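PDB 6EUG: beta-glucanase from Bacteroides thetaiotaomicron, which probably hydrolyses O-glycosidic bonds, its family 43 glycoside hydrolase part being the piece present here, with a glucoimidazole bound. Local coordinates for residues A[214-219]-A[263-268]. Numbering follows the deposited sequence.
Sequences DMTLFV and EAPAIF. With GIM (glucoimidazole), chain B.
D214 OD2 accepts two hydrogen bonds, from the backbone N of A264 at 3.0 Å and from O2 of glucoimidazole at 2.7 Å. The A264 N-H arrives on the anti side of the carboxylate, 16° out of its plane, and the bond is bent (140° at the hydrogen). With CG turned anti to the carbonyl carbon, the acid reaches both the corner at A264 and the ligand. In one of its two conformers, E263 places OE1 4.4 Å from D214 OD2; there OE1 also bonds S230 OG and accepts a hydrogen bond from a water that in turn accepts one from D214 N.

Further along, the neighbouring strands run nearly parallel (13°), yet no direct backbone hydrogen bond joins them. One water accepts from T216 OG1 and donates to P265 O. T216 CG2 rests 3.5 Å from P265 O and also meets the proline ring, while I267 CG2 packs 3.8 Å from F218 CB, the two side chains crossing at about a right angle.

Strands 215-219 and 265-270 each open a four-stranded antiparallel sheet, so the contact joins the innermost strands of adjacent blades at the axis of the five-bladed beta-propeller of family 43, with D214 lining the central ligand pocket.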
loop_
_atom_site.group_PDB
_atom_site.type_symbol
_atom_site.label_atom_id
_atom_site.label_comp_id
_atom_site.label_asym_id
_atom_site.label_seq_id
_atom_site.Cartn_x
_atom_site.Cartn_y
_atom_site.Cartn_z
ATOM N N ASP A 214 -2.646 -4.469 -4.087
ATOM C CA ASP A 214 -2.325 -3.214 -3.418
ATOM C C ASP A 214 -2.008 -3.516 -1.925
ATOM O O ASP A 214 -2.652 -4.391 -1.308
ATOM C CB ASP A 214 -3.478 -2.199 -3.457
ATOM C CG ASP A 214 -3.708 -1.571 -4.819
ATOM O OD1 ASP A 214 -3.014 -1.859 -5.827
ATOM O OD2 ASP A 214 -4.607 -0.695 -4.865
ATOM N N MET A 215 -0.978 -2.845 -1.404
ATOM C CA MET A 215 -0.456 -3.118 -0.045
ATOM C C MET A 215 0.248 -1.943 0.620
ATOM O O MET A 215 0.661 -0.972 -0.028
ATOM C CB MET A 215 0.507 -4.325 -0.086
ATOM C CG MET A 215 1.700 -4.209 -1.043
ATOM S SD MET A 215 3.292 -4.868 -0.485
ATOM C CE MET A 215 3.728 -3.563 0.685
ATOM N N THR A 216 0.393 -2.062 1.953
ATOM C CA THR A 216 1.252 -1.215 2.707
ATOM C C THR A 216 1.818 -1.962 3.920
ATOM O O THR A 216 1.560 -3.172 4.101
ATOM C CB THR A 216 0.567 0.103 3.078
ATOM O OG1 THR A 216 1.545 1.059 3.522
ATOM C CG2 THR A 216 -0.533 -0.084 4.161
ATOM N N LEU A 217 2.637 -1.234 4.674
ATOM C CA LEU A 217 3.297 -1.721 5.912
ATOM C C LEU A 217 3.077 -0.759 7.047
ATOM O O LEU A 217 2.976 0.456 6.818
ATOM C CB LEU A 217 4.819 -1.873 5.707
ATOM C CG LEU A 217 5.331 -2.839 4.630
ATOM C CD1 LEU A 217 6.860 -2.737 4.421
ATOM C CD2 LEU A 217 4.946 -4.287 4.914
ATOM N N PHE A 218 3.084 -1.281 8.277
ATOM C CA PHE A 218 3.018 -0.423 9.469
ATOM C C PHE A 218 3.799 -1.035 10.620
ATOM O O PHE A 218 3.596 -2.210 10.927
ATOM C CB PHE A 218 1.564 -0.154 9.926
ATOM C CG PHE A 218 1.469 0.870 11.047
ATOM C CD1 PHE A 218 1.662 2.220 10.787
ATOM C CD2 PHE A 218 1.236 0.484 12.348
ATOM C CE1 PHE A 218 1.607 3.158 11.800
ATOM C CE2 PHE A 218 1.176 1.420 13.373
ATOM C CZ PHE A 218 1.361 2.759 13.106
ATOM N N VAL A 219 4.699 -0.241 11.215
ATOM C CA VAL A 219 5.415 -0.633 12.442
ATOM C C VAL A 219 4.696 -0.056 13.687
ATOM O O VAL A 219 4.585 1.179 13.875
ATOM C CB VAL A 219 6.900 -0.175 12.457
ATOM C CG1 VAL A 219 7.589 -0.652 13.755
ATOM C CG2 VAL A 219 7.666 -0.677 11.246
ATOM N N GLU A 263 -9.020 -0.646 -1.558
ATOM C CA GLU A 263 -7.740 -0.680 -2.281
ATOM C C GLU A 263 -6.795 0.418 -1.783
ATOM O O GLU A 263 -7.163 1.194 -0.911
ATOM C CB GLU A 263 -8.000 -0.520 -3.798
ATOM C CG GLU A 263 -9.158 -1.347 -4.362
ATOM C CD GLU A 263 -9.083 -2.864 -4.135
ATOM O OE1 GLU A 263 -7.994 -3.465 -4.059
ATOM O OE2 GLU A 263 -10.161 -3.485 -4.043
ATOM N N ALA A 264 -5.554 0.443 -2.281
ATOM C CA ALA A 264 -4.646 1.564 -1.992
ATOM C C ALA A 264 -4.583 1.979 -0.503
ATOM O O ALA A 264 -4.697 3.172 -0.189
ATOM C CB ALA A 264 -5.002 2.747 -2.860
ATOM N N PRO A 265 -4.369 1.008 0.389
ATOM C CA PRO A 265 -4.421 1.350 1.844
ATOM C C PRO A 265 -3.285 2.266 2.325
ATOM O O PRO A 265 -2.103 2.083 1.910
ATOM C CB PRO A 265 -4.320 -0.027 2.516
ATOM C CG PRO A 265 -3.550 -0.828 1.541
ATOM C CD PRO A 265 -4.132 -0.437 0.211
ATOM N N ALA A 266 -3.632 3.215 3.201
ATOM C CA ALA A 266 -2.700 4.092 3.899
ATOM C C ALA A 266 -3.160 4.145 5.369
ATOM O O ALA A 266 -4.358 4.186 5.660
ATOM C CB ALA A 266 -2.699 5.492 3.277
ATOM N N ILE A 267 -2.207 4.077 6.281
ATOM C CA ILE A 267 -2.490 3.857 7.723
ATOM C C ILE A 267 -1.614 4.681 8.654
ATOM O O ILE A 267 -0.448 4.911 8.349
ATOM C CB ILE A 267 -2.394 2.357 8.085
ATOM C CG1 ILE A 267 -2.890 2.083 9.533
ATOM C CG2 ILE A 267 -0.996 1.805 7.860
ATOM C CD1 ILE A 267 -3.154 0.604 9.806
ATOM N N PHE A 268 -2.193 5.113 9.771
ATOM C CA PHE A 268 -1.471 5.726 10.887
ATOM C C PHE A 268 -2.139 5.425 12.222
ATOM O O PHE A 268 -3.282 4.920 12.267
ATOM C CB PHE A 268 -1.266 7.259 10.705
ATOM C CG PHE A 268 -2.510 8.105 10.861
ATOM C CD1 PHE A 268 -3.430 8.207 9.821
ATOM C CD2 PHE A 268 -2.700 8.901 11.996
ATOM C CE1 PHE A 268 -4.553 9.017 9.922
ATOM C CE2 PHE A 268 -3.847 9.717 12.117
ATOM C CZ PHE A 268 -4.772 9.764 11.066
HETATM C C1 GIM B . -5.098 -0.243 -9.347
HETATM C C2 GIM B . -4.052 -0.115 -8.307
HETATM N N10 GIM B . -4.896 -0.248 -10.676
HETATM C C3 GIM B . -2.748 0.398 -8.944
HETATM C C4 GIM B . -2.489 -0.378 -10.270
HETATM C C5 GIM B . -3.566 -0.040 -11.313
HETATM C C6 GIM B . -3.428 -0.846 -12.603
HETATM C C7 GIM B . -7.061 -0.530 -10.292
HETATM C C8 GIM B . -6.104 -0.407 -11.280
HETATM N N1 GIM B . -6.421 -0.423 -9.106
HETATM O O3 GIM B . -1.636 0.186 -8.062
HETATM O O2 GIM B . -4.602 0.638 -7.193
HETATM O O4 GIM B . -2.408 -1.816 -10.097
HETATM O O6 GIM B . -3.728 -2.219 -12.369
HETATM O O HOH W 1 -5.433 -4.238 -5.321
HETATM O O HOH W 2 -1.085 1.146 -0.626
HETATM O O HOH W 3 0.359 3.263 2.607
HETATM O O HOH W 4 2.114 3.152 6.832
#